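Local coordinates for putative HMP/thiamine permease protein YkoE (Bacillus subtilis, PDB 5EDL), which probably carries thiamine and/or hydroxymethylpyrimidine across the membrane as the substrate-binding S component of an energy-coupling factor transporter, at residues Ala18-Leu23 with Tyr44-Ile49; Gly36-Glu41 with Pro140-Ile145; Ala63-Glu68 with Gln93-Glu98; Ala117-Ser122 with Ser153-Ala158. All coordinates share one frame; numbering follows the deposited sequence.

From the N terminus, helix 4-35 meets the residues just before helix 49-58 in interaction 1, closing a loop of twenty residues. Inside that loop, segment 36-41 begins interaction 2, whose partner at 140-145 lies far down the chain, so interactions 1 and 2 cross. Interaction 3 pairs helices 63-77 and 85-103 wholly within the long span of interaction 2. Interaction 4 starts within that span, on helix 111-132, and ends beyond it on helix 140-170, thus crossing interaction 2. Interactions 1, 3 and 4 follow in series, and each touches the other two. Segments of interactions 1, 2 and 3 all reach the bound thiamine.

Interaction 1: Ala18-Leu23 with Tyr44-Ile49; sequences AVVYLL and YGIWFI. With VIB (3-(4-amino-2-methyl-pyrimidin-5-ylmethyl)-5-(2-hydroxy-ethyl)-4-methyl-thiazol-3-ium), chain B.
The thiamine pocket of this S component is partly walled by Tyr21, from transmembrane helix 4-35, and Trp47, from the turn that leads into helix 49-58. Their rings form a T-shaped (edge-to-face) pair, planes at 78°, with the indole edge directed at the phenol face. On that same phenol, Trp47 CA makes a CH-pi contact, 4.0 Å from the centroid of the Tyr21 ring. Trp47 NE1 donates to Tyr21 O over 3.2 Å at 159°, and the acceptor lies in the indole plane, which helps hold the rotation of the ring. With CG anti to its carbonyl carbon (chi1 -70°), the indole is set between protein and ligand: Ile46 CG2 lies over one face, offset toward the rim, and the aminopyrimidine and its methylene bridge cover the other, C7A of thiamine (VIB) 3.3 Å above the Trp47 ring plane. An alanine at Trp47 is likely to leave the pyrimidine without its flat platform and the carbonyl of Tyr21 without the indole N-H. Ile49 CG2 sits at the Tyr21 ring edge, 4.0 Å from Tyr21 CE1. Beyond it, the Tyr21 hydroxyl is hydrogen-bonded to Glu68 and Val50, which ties this helix to two others. Tyr44, whose ring also makes a cation-pi contact with Arg150, links both ends of the ligand through one atom: its OH accepts a weak bond from thiamine N4A and donates to thiamine O1, with Tyr44 OH and O1 2.8 Å apart.

Interaction 2: Gly36-Glu41 with Pro140-Ile145; sequences GPIAYE and PGYLLI. With VIB (3-(4-amino-2-methyl-pyrimidin-5-ylmethyl)-5-(2-hydroxy-ethyl)-4-methyl-thiazol-3-ium), chain B.
Tyr142 is where segment 140-145, at the start of helix 140-170, first reaches segment 36-41. Its CG stands anti to the backbone N (chi1 -166°), which swings the phenol out from the helix until the hydroxyl arrives at the start of the turn beginning at Pro37. There Tyr142 OH accepts the backbone N-H of Ile38, with Ile38 N and Tyr142 OH 3.2 Å apart and the hydrogen angle 158°. The same oxygen is wedged against the proline, 3.3 Å from Pro37 CD, while Pro37 CG lies at the phenol edge, in its plane, 3.8 Å from Tyr142 CE2. On the other flank Ile38 CB approaches Tyr142 CE1 obliquely at 3.9 Å. Tyr138 adds an edge-to-face partner for this ring. One helical turn on, Ile145 finishes the contact through a single branch, its CG2 meeting Ile38 CD1 at 3.9 Å. The turn held in this way follows Gly36, whose positive phi (91°) ends helix 4-35, and it carries Tyr40 into the thiamine pocket. Pro37 O lies over the centre of one face of the Tyr40 ring, and methyl CM4 of thiamine (VIB) lies over the opposite face, 3.8 Å above the plane. With an alanine here in place of Tyr40, the thiamine methyl would probably lose the ring face against it and Tyr135 its hydroxyl partner. Glu41 adds a salt bridge to Arg150 and a hydrogen bond to Tyr135. The arrangement, a loop after helix 4-35 pinned to helix 140-170 and lying against the ligand, is consistent with the substrate-covering loop of S components.

Interaction 3: Ala63-Glu68 with Gln93-Glu98; sequences AALVSE and QGLGAE. With VIB (3-(4-amino-2-methyl-pyrimidin-5-ylmethyl)-5-(2-hydroxy-ethyl)-4-methyl-thiazol-3-ium), chain B; MPG ([(Z)-octadec-9-enyl] (2R)-2,3-bis(oxidanyl)propanoate), chain C.
Glu98 and Leu65 meet across a nearly antiparallel pair of transmembrane helices, whose segment axes come within 7.5 Å at 163°. The CB of Glu98 rests against Leu65 CB and the chain of the lipid MPG, and CG presses further on that chain, 3.5 Å from MPG C7. A bend at chi2 (73°) then turns the carboxylate toward the first turn of helix 63-77. Here Glu98 OE1 takes the N-H of Leu65 at 2.8 Å, almost in line with the C-O bond, while Glu98 OE2 accepts from Gly62 N, Trp106 NE1 and a water that itself accepts from Ala64 N. Backbone donors of the helix start thus find a buried carboxylate, which their N-H groups would probably stabilise as the anion. Close approach is allowed by Gly94, whose CA lies 4.0 Å from Leu65 CA. Alongside, Leu65 CD1 packs on Leu95 CD2 at 3.8 Å. Toward the ligand, Glu68 gives OE1 to Tyr21 and OE2 to the amide of Gln93. That amide grips the pyrimidine of thiamine (VIB) twice: Gln93 NE2 donates to N3A at 3.2 Å, and Gln93 OE1 accepts from N4A at 2.8 Å and 167°.

Interaction 4: Ala117-Ser122 with Ser153-Ala158; sequences AGMGSS and SGALLA
Backbone peptides are the flat groups between Gly118 and Gly154, for no ring or side-chain amide of either segment stands in the crossing. The carbonyl oxygen of the Gly154 peptide meets the CA of Gly118 in a CA-H...O contact, with Gly118 CA and Gly154 O 3.5 Å apart and 155° at the hydrogen. The aromatic ring of Phe48, from the loop before helix 49-58, closes one flank by touching Ser121, Ser122 and Ala158. With two glycines in register, their CA atoms 4.4 Å apart, helices 111-132 and 140-170 come to 7.2 Å between segment axes and cross at 128°. Neither glycine could carry a beta carbon here: one on Gly118 would run into Gly154 O, and one on Gly154 into Ser122 OG. Ser122, its OG anti to the carbonyl carbon (chi1 -65°), lays that oxygen 3.6 Å from Gly154 CA and hydrogen-bonds to Arg150 O, one turn earlier on the facing helix. On the outer side Met119 CG lies 4.1 Å from Ala155 CB, and farther along Ala158 CB rests 4.2 Å from Gly118 CA. A wider pi-type turn spans 154-158. Small residues four apart on both helices, Gly118 with Ser122 and Gly154 with Ala158, make this a GxxxG-like (small-xxx-small) crossing, a motif of closely packed transmembrane helices.

Interaction 1: Ala18-Leu23 with Tyr44-Ile49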
# COMPACT_ATOMS: atom_id res chain seq x y z
N ALA A 18 -6.40 4.91 6.94
CA ALA A 18 -6.24 6.36 6.94
C ALA A 18 -5.82 6.84 8.33
O ALA A 18 -5.00 7.75 8.45
CB ALA A 18 -7.51 7.06 6.50
N VAL A 19 -6.38 6.21 9.36
CA VAL A 19 -6.01 6.52 10.73
C VAL A 19 -4.54 6.16 10.99
O VAL A 19 -3.81 6.95 11.58
CB VAL A 19 -6.91 5.78 11.73
CG1 VAL A 19 -6.42 6.00 13.16
CG2 VAL A 19 -8.36 6.24 11.59
N VAL A 20 -4.12 4.99 10.52
CA VAL A 20 -2.71 4.59 10.65
C VAL A 20 -1.78 5.55 9.90
O VAL A 20 -0.76 5.98 10.44
CB VAL A 20 -2.48 3.17 10.10
CG1 VAL A 20 -0.99 2.79 10.24
CG2 VAL A 20 -3.37 2.17 10.80
N TYR A 21 -2.14 5.86 8.65
CA TYR A 21 -1.39 6.82 7.84
C TYR A 21 -1.18 8.14 8.59
O TYR A 21 -0.09 8.71 8.57
CB TYR A 21 -2.12 7.11 6.52
CG TYR A 21 -2.06 6.02 5.47
CD1 TYR A 21 -1.58 4.75 5.76
CD2 TYR A 21 -2.48 6.27 4.17
CE1 TYR A 21 -1.51 3.76 4.79
CE2 TYR A 21 -2.41 5.31 3.19
CZ TYR A 21 -1.93 4.06 3.51
OH TYR A 21 -1.87 3.12 2.53
N LEU A 22 -2.23 8.64 9.22
CA LEU A 22 -2.16 9.94 9.89
C LEU A 22 -1.18 9.91 11.06
O LEU A 22 -0.42 10.86 11.28
CB LEU A 22 -3.55 10.37 10.37
CG LEU A 22 -3.64 11.72 11.08
CD1 LEU A 22 -3.10 12.84 10.19
CD2 LEU A 22 -5.07 12.01 11.50
N LEU A 23 -1.22 8.82 11.82
CA LEU A 23 -0.31 8.62 12.94
C LEU A 23 1.14 8.63 12.47
O LEU A 23 1.99 9.32 13.03
CB LEU A 23 -0.63 7.30 13.66
CG LEU A 23 0.45 6.72 14.58
CD1 LEU A 23 0.81 7.70 15.68
CD2 LEU A 23 -0.02 5.39 15.19
N TYR A 44 8.54 4.64 5.16
CA TYR A 44 7.75 5.22 4.07
C TYR A 44 6.72 4.23 3.49
O TYR A 44 5.60 4.61 3.18
CB TYR A 44 8.64 5.74 2.94
CG TYR A 44 8.07 6.99 2.30
CD1 TYR A 44 6.95 6.92 1.47
CD2 TYR A 44 8.62 8.26 2.56
CE1 TYR A 44 6.40 8.07 0.91
CE2 TYR A 44 8.07 9.41 2.00
CZ TYR A 44 6.96 9.31 1.18
OH TYR A 44 6.41 10.44 0.63
N GLY A 45 7.12 2.97 3.36
CA GLY A 45 6.26 1.98 2.73
C GLY A 45 4.92 1.76 3.43
O GLY A 45 3.98 1.23 2.82
N ILE A 46 4.82 2.15 4.70
CA ILE A 46 3.55 2.04 5.41
C ILE A 46 2.47 2.84 4.69
O ILE A 46 1.30 2.44 4.68
CB ILE A 46 3.63 2.51 6.88
CG1 ILE A 46 2.51 1.89 7.71
CG2 ILE A 46 3.54 4.02 6.96
CD1 ILE A 46 2.60 0.36 7.84
N TRP A 47 2.84 3.97 4.09
CA TRP A 47 1.85 4.81 3.40
C TRP A 47 1.35 4.21 2.09
O TRP A 47 0.46 4.80 1.45
CB TRP A 47 2.41 6.23 3.15
CG TRP A 47 2.55 7.02 4.43
CD1 TRP A 47 1.57 7.35 5.32
CD2 TRP A 47 3.76 7.59 4.94
NE1 TRP A 47 2.10 8.08 6.36
CE2 TRP A 47 3.45 8.23 6.15
CE3 TRP A 47 5.09 7.61 4.49
CZ2 TRP A 47 4.41 8.90 6.92
CZ3 TRP A 47 6.04 8.26 5.25
CH2 TRP A 47 5.70 8.89 6.46
N PHE A 48 1.91 3.07 1.69
CA PHE A 48 1.44 2.36 0.48
C PHE A 48 0.64 1.08 0.79
O PHE A 48 0.12 0.44 -0.13
CB PHE A 48 2.59 1.93 -0.44
CG PHE A 48 3.67 2.95 -0.62
CD1 PHE A 48 3.41 4.31 -0.63
CD2 PHE A 48 4.98 2.52 -0.80
CE1 PHE A 48 4.43 5.23 -0.81
CE2 PHE A 48 6.02 3.42 -0.98
CZ PHE A 48 5.74 4.79 -0.98
N ILE A 49 0.59 0.69 2.05
CA ILE A 49 0.13 -0.66 2.38
C ILE A 49 -1.32 -0.92 1.93
O ILE A 49 -1.65 -2.02 1.53
CB ILE A 49 0.25 -0.95 3.91
CG1 ILE A 49 0.07 -2.45 4.16
CG2 ILE A 49 -0.75 -0.12 4.71
CD1 ILE A 49 0.49 -2.89 5.55
CM2 VIB B . -1.28 8.80 1.92
N4A VIB B . 3.54 9.54 1.46
CM4 VIB B . 6.59 11.74 4.49
O1 VIB B . 8.12 12.56 1.03
C7 VIB B . 7.77 13.93 1.09
C6 VIB B . 7.29 14.23 2.49
C2 VIB B . 3.53 12.97 2.42
S1 VIB B . 4.63 13.95 1.89
C5 VIB B . 5.92 13.58 2.65
C4 VIB B . 5.65 12.47 3.53
N3 VIB B . 4.13 12.09 3.39
C7A VIB B . 3.53 11.02 4.18
C4A VIB B . 2.32 9.71 2.22
N3A VIB B . 1.16 9.22 1.76
C2A VIB B . 0.03 9.39 2.49
N1A VIB B . 0.07 10.05 3.69
C6A VIB B . 1.23 10.55 4.17
C5A VIB B . 2.37 10.37 3.42

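Interaction 2: Gly36-Glu41 with Pro140-Ile145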
# COMPACT_ATOMS: atom_id res chain seq x y z
N GLY A 36 16.12 15.47 9.32
CA GLY A 36 16.02 15.62 7.88
C GLY A 36 15.19 14.51 7.26
O GLY A 36 14.79 13.56 7.94
N PRO A 37 14.93 14.62 5.95
CA PRO A 37 14.00 13.71 5.27
C PRO A 37 14.40 12.23 5.35
O PRO A 37 13.51 11.38 5.43
CB PRO A 37 14.01 14.20 3.81
CG PRO A 37 15.20 15.09 3.68
CD PRO A 37 15.43 15.68 5.06
N ILE A 38 15.69 11.93 5.33
CA ILE A 38 16.12 10.53 5.33
C ILE A 38 15.53 9.78 6.52
O ILE A 38 15.30 8.58 6.45
CB ILE A 38 17.66 10.40 5.33
CG1 ILE A 38 18.08 8.94 5.11
CG2 ILE A 38 18.27 10.96 6.63
CD1 ILE A 38 19.57 8.78 4.87
N ALA A 39 15.27 10.49 7.62
CA ALA A 39 14.78 9.86 8.84
C ALA A 39 13.40 9.19 8.69
O ALA A 39 13.12 8.23 9.41
CB ALA A 39 14.74 10.86 9.98
N TYR A 40 12.54 9.66 7.79
CA TYR A 40 11.26 8.96 7.61
C TYR A 40 11.27 7.95 6.47
O TYR A 40 10.28 7.26 6.24
CB TYR A 40 10.10 9.95 7.41
CG TYR A 40 10.24 10.92 6.25
CD1 TYR A 40 10.38 10.46 4.94
CD2 TYR A 40 10.17 12.28 6.47
CE1 TYR A 40 10.49 11.35 3.88
CE2 TYR A 40 10.28 13.18 5.43
CZ TYR A 40 10.44 12.71 4.14
OH TYR A 40 10.55 13.63 3.12
N GLU A 41 12.39 7.85 5.76
CA GLU A 41 12.41 6.93 4.62
C GLU A 41 12.19 5.45 5.03
O GLU A 41 11.49 4.72 4.33
CB GLU A 41 13.72 7.09 3.84
CG GLU A 41 13.84 8.45 3.13
CD GLU A 41 12.84 8.63 1.97
OE1 GLU A 41 12.05 7.70 1.69
OE2 GLU A 41 12.86 9.70 1.33
N PRO A 140 23.14 13.97 -5.29
CA PRO A 140 22.91 12.63 -5.84
C PRO A 140 23.09 11.53 -4.80
O PRO A 140 22.29 10.61 -4.76
CB PRO A 140 23.96 12.53 -6.95
CG PRO A 140 24.18 13.96 -7.39
CD PRO A 140 24.10 14.75 -6.10
N GLY A 141 24.12 11.64 -3.96
CA GLY A 141 24.35 10.64 -2.92
C GLY A 141 23.20 10.52 -1.92
O GLY A 141 22.74 9.43 -1.59
N TYR A 142 22.75 11.66 -1.41
CA TYR A 142 21.64 11.69 -0.47
C TYR A 142 20.36 11.16 -1.09
O TYR A 142 19.63 10.39 -0.47
CB TYR A 142 21.42 13.12 0.03
CG TYR A 142 20.54 13.26 1.24
CD1 TYR A 142 20.91 12.73 2.48
CD2 TYR A 142 19.36 14.01 1.19
CE1 TYR A 142 20.12 12.90 3.61
CE2 TYR A 142 18.58 14.19 2.30
CZ TYR A 142 18.96 13.63 3.51
OH TYR A 142 18.16 13.81 4.62
N LEU A 143 20.09 11.60 -2.31
CA LEU A 143 18.88 11.18 -3.02
C LEU A 143 18.92 9.68 -3.31
O LEU A 143 17.92 8.99 -3.14
CB LEU A 143 18.72 11.96 -4.32
CG LEU A 143 18.24 13.40 -4.12
CD1 LEU A 143 18.31 14.19 -5.42
CD2 LEU A 143 16.83 13.39 -3.54
N LEU A 144 20.08 9.20 -3.73
CA LEU A 144 20.26 7.79 -4.05
C LEU A 144 20.03 6.94 -2.80
O LEU A 144 19.35 5.91 -2.86
CB LEU A 144 21.65 7.54 -4.63
CG LEU A 144 21.85 8.02 -6.07
CD1 LEU A 144 23.31 7.90 -6.54
CD2 LEU A 144 20.92 7.25 -7.01
N ILE A 145 20.59 7.36 -1.68
CA ILE A 145 20.41 6.63 -0.44
C ILE A 145 18.94 6.62 -0.02
O ILE A 145 18.40 5.58 0.39
CB ILE A 145 21.29 7.21 0.69
CG1 ILE A 145 22.77 6.95 0.38
CG2 ILE A 145 20.92 6.57 2.01
CD1 ILE A 145 23.73 7.71 1.27
CM2 VIB B . -1.28 8.80 1.92
N4A VIB B . 3.54 9.54 1.46
CM4 VIB B . 6.59 11.74 4.49
O1 VIB B . 8.12 12.56 1.03
C7 VIB B . 7.77 13.93 1.09
C6 VIB B . 7.29 14.23 2.49
C2 VIB B . 3.53 12.97 2.42
S1 VIB B . 4.63 13.95 1.89
C5 VIB B . 5.92 13.58 2.65
C4 VIB B . 5.65 12.47 3.53
N3 VIB B . 4.13 12.09 3.39
C7A VIB B . 3.53 11.02 4.18
C4A VIB B . 2.32 9.71 2.22
N3A VIB B . 1.16 9.22 1.76
C2A VIB B . 0.03 9.39 2.49
N1A VIB B . 0.07 10.05 3.69
C6A VIB B . 1.23 10.55 4.17
C5A VIB B . 2.37 10.37 3.42

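Interaction 3: Ala63-Glu68 with Gln93-Glu98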
# COMPACT_ATOMS: atom_id res chain seq x y z
N ALA A 63 -8.07 -1.64 -7.84
CA ALA A 63 -8.07 -1.78 -6.38
C ALA A 63 -6.95 -0.98 -5.72
O ALA A 63 -7.18 -0.28 -4.73
CB ALA A 63 -7.95 -3.26 -5.97
N ALA A 64 -5.75 -1.09 -6.27
CA ALA A 64 -4.58 -0.47 -5.68
C ALA A 64 -4.72 1.05 -5.75
O ALA A 64 -4.37 1.75 -4.83
CB ALA A 64 -3.30 -0.91 -6.38
N LEU A 65 -5.25 1.52 -6.87
CA LEU A 65 -5.35 2.96 -7.12
C LEU A 65 -6.43 3.59 -6.25
O LEU A 65 -6.18 4.57 -5.55
CB LEU A 65 -5.63 3.24 -8.60
CG LEU A 65 -6.00 4.69 -8.94
CD1 LEU A 65 -4.86 5.62 -8.50
CD2 LEU A 65 -6.26 4.83 -10.44
N VAL A 66 -7.64 3.03 -6.31
CA VAL A 66 -8.78 3.63 -5.64
C VAL A 66 -8.68 3.52 -4.12
O VAL A 66 -8.98 4.48 -3.42
CB VAL A 66 -10.11 3.01 -6.09
CG1 VAL A 66 -11.26 3.66 -5.34
CG2 VAL A 66 -10.29 3.19 -7.60
N SER A 67 -8.26 2.38 -3.61
CA SER A 67 -8.11 2.23 -2.17
C SER A 67 -7.16 3.30 -1.58
O SER A 67 -7.44 3.86 -0.53
CB SER A 67 -7.62 0.83 -1.83
OG SER A 67 -6.31 0.61 -2.34
N GLU A 68 -6.04 3.57 -2.25
CA GLU A 68 -5.07 4.54 -1.78
C GLU A 68 -5.63 5.97 -1.84
O GLU A 68 -5.37 6.79 -0.96
CB GLU A 68 -3.77 4.43 -2.60
CG GLU A 68 -2.60 5.37 -2.18
CD GLU A 68 -1.90 4.97 -0.88
OE1 GLU A 68 -2.32 4.00 -0.22
OE2 GLU A 68 -0.92 5.65 -0.51
N GLN A 93 0.95 7.66 -5.58
CA GLN A 93 1.32 6.36 -5.02
C GLN A 93 0.39 5.25 -5.51
O GLN A 93 0.87 4.18 -5.84
CB GLN A 93 1.34 6.44 -3.48
CG GLN A 93 2.52 7.30 -3.01
CD GLN A 93 2.41 7.84 -1.58
OE1 GLN A 93 3.32 8.55 -1.12
NE2 GLN A 93 1.32 7.54 -0.91
N GLY A 94 -0.91 5.52 -5.60
CA GLY A 94 -1.87 4.54 -6.09
C GLY A 94 -1.62 4.14 -7.54
O GLY A 94 -1.77 2.97 -7.91
N LEU A 95 -1.24 5.12 -8.37
CA LEU A 95 -0.91 4.88 -9.78
C LEU A 95 0.35 4.05 -9.92
O LEU A 95 0.45 3.18 -10.79
CB LEU A 95 -0.73 6.21 -10.53
CG LEU A 95 -1.99 7.07 -10.71
CD1 LEU A 95 -1.61 8.47 -11.20
CD2 LEU A 95 -2.99 6.42 -11.66
N GLY A 96 1.34 4.36 -9.07
CA GLY A 96 2.58 3.59 -9.04
C GLY A 96 2.38 2.12 -8.70
O GLY A 96 2.98 1.24 -9.33
N ALA A 97 1.54 1.85 -7.71
CA ALA A 97 1.19 0.46 -7.36
C ALA A 97 0.32 -0.20 -8.44
O ALA A 97 0.57 -1.33 -8.85
CB ALA A 97 0.49 0.42 -6.02
N GLU A 98 -0.69 0.52 -8.89
CA GLU A 98 -1.60 0.01 -9.91
C GLU A 98 -0.86 -0.37 -11.19
O GLU A 98 -1.23 -1.32 -11.85
CB GLU A 98 -2.69 1.04 -10.21
CG GLU A 98 -3.84 0.50 -11.07
CD GLU A 98 -4.76 -0.43 -10.29
OE1 GLU A 98 -5.19 -0.07 -9.18
OE2 GLU A 98 -5.05 -1.52 -10.81
CM2 VIB B . -1.28 8.80 1.92
N4A VIB B . 3.54 9.54 1.46
CM4 VIB B . 6.59 11.74 4.49
O1 VIB B . 8.12 12.56 1.03
C7 VIB B . 7.77 13.93 1.09
C6 VIB B . 7.29 14.23 2.49
C2 VIB B . 3.53 12.97 2.42
S1 VIB B . 4.63 13.95 1.89
C5 VIB B . 5.92 13.58 2.65
C4 VIB B . 5.65 12.47 3.53
N3 VIB B . 4.13 12.09 3.39
C7A VIB B . 3.53 11.02 4.18
C4A VIB B . 2.32 9.71 2.22
N3A VIB B . 1.16 9.22 1.76
C2A VIB B . 0.03 9.39 2.49
N1A VIB B . 0.07 10.05 3.69
C6A VIB B . 1.23 10.55 4.17
C5A VIB B . 2.37 10.37 3.42
C2 MPG C . 1.43 4.39 -14.96
C3 MPG C . 0.61 3.19 -15.39
C4 MPG C . -0.54 2.99 -14.43
C5 MPG C . -1.59 4.04 -14.69
C6 MPG C . -2.93 3.37 -14.89
C7 MPG C . -3.43 2.87 -13.56
C8 MPG C . -4.93 2.64 -13.64
C9 MPG C . -5.18 1.27 -14.22
C10 MPG C . -6.41 0.71 -14.24
C11 MPG C . -7.63 1.41 -13.68
C12 MPG C . -8.71 1.40 -14.75
C13 MPG C . -9.18 -0.02 -15.01
C14 MPG C . -8.69 -0.54 -16.34
C15 MPG C . -9.72 -1.46 -16.95
C16 MPG C . -9.06 -2.72 -17.44
C17 MPG C . -10.10 -3.72 -17.89
C18 MPG C . -9.54 -5.11 -17.75
O1 MPG C . 3.78 4.31 -15.34
C1 MPG C . 2.55 4.61 -15.95
O HOH W 1 -5.11 -3.11 -8.43

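Interaction 4: Ala117-Ser122 with Ser153-Ala158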
# COMPACT_ATOMS: atom_id res chain seq x y z
N ALA A 117 4.95 -3.88 -6.46
CA ALA A 117 3.87 -2.91 -6.40
C ALA A 117 4.21 -1.83 -5.35
O ALA A 117 4.07 -0.63 -5.62
CB ALA A 117 2.55 -3.61 -6.07
N GLY A 118 4.65 -2.27 -4.17
CA GLY A 118 5.17 -1.38 -3.15
C GLY A 118 6.26 -0.46 -3.70
O GLY A 118 6.22 0.75 -3.50
N MET A 119 7.21 -1.05 -4.43
CA MET A 119 8.32 -0.29 -5.02
C MET A 119 7.84 0.68 -6.10
O MET A 119 8.45 1.74 -6.31
CB MET A 119 9.36 -1.25 -5.60
CG MET A 119 10.10 -2.03 -4.52
SD MET A 119 11.04 -3.46 -5.11
CE MET A 119 12.13 -2.65 -6.28
N GLY A 120 6.76 0.33 -6.79
CA GLY A 120 6.15 1.22 -7.76
C GLY A 120 5.68 2.50 -7.08
O GLY A 120 5.88 3.60 -7.59
N SER A 121 5.08 2.35 -5.91
CA SER A 121 4.65 3.51 -5.14
C SER A 121 5.87 4.30 -4.66
O SER A 121 5.85 5.52 -4.66
CB SER A 121 3.79 3.11 -3.94
OG SER A 121 2.55 2.56 -4.36
N SER A 122 6.92 3.59 -4.26
CA SER A 122 8.17 4.22 -3.84
C SER A 122 8.71 5.13 -4.95
O SER A 122 9.03 6.29 -4.71
CB SER A 122 9.21 3.17 -3.48
OG SER A 122 8.81 2.41 -2.35
N SER A 153 11.69 -0.18 1.87
CA SER A 153 10.56 0.03 2.76
C SER A 153 9.24 -0.26 2.04
O SER A 153 8.32 -0.83 2.63
CB SER A 153 10.56 1.47 3.32
OG SER A 153 9.43 1.70 4.15
N GLY A 154 9.14 0.15 0.78
CA GLY A 154 7.99 -0.18 -0.04
C GLY A 154 7.86 -1.70 -0.22
O GLY A 154 6.77 -2.25 -0.11
N ALA A 155 8.97 -2.37 -0.47
CA ALA A 155 8.94 -3.83 -0.65
C ALA A 155 8.49 -4.51 0.65
O ALA A 155 7.66 -5.43 0.62
CB ALA A 155 10.31 -4.34 -1.09
N LEU A 156 9.00 -4.03 1.78
CA LEU A 156 8.78 -4.71 3.06
C LEU A 156 7.53 -4.26 3.83
O LEU A 156 6.77 -5.11 4.30
CB LEU A 156 10.01 -4.54 3.95
CG LEU A 156 11.30 -5.17 3.41
CD1 LEU A 156 12.47 -4.94 4.37
CD2 LEU A 156 11.12 -6.65 3.11
N LEU A 157 7.32 -2.96 3.98
CA LEU A 157 6.22 -2.44 4.79
C LEU A 157 4.91 -2.33 4.02
O LEU A 157 3.85 -2.22 4.63
CB LEU A 157 6.57 -1.06 5.37
CG LEU A 157 7.75 -1.04 6.34
CD1 LEU A 157 7.88 0.34 7.00
CD2 LEU A 157 7.61 -2.14 7.38
N ALA A 158 4.98 -2.34 2.70
CA ALA A 158 3.76 -2.39 1.91
C ALA A 158 3.55 -3.80 1.35
O ALA A 158 2.54 -4.44 1.65
CB ALA A 158 3.79 -1.37 0.79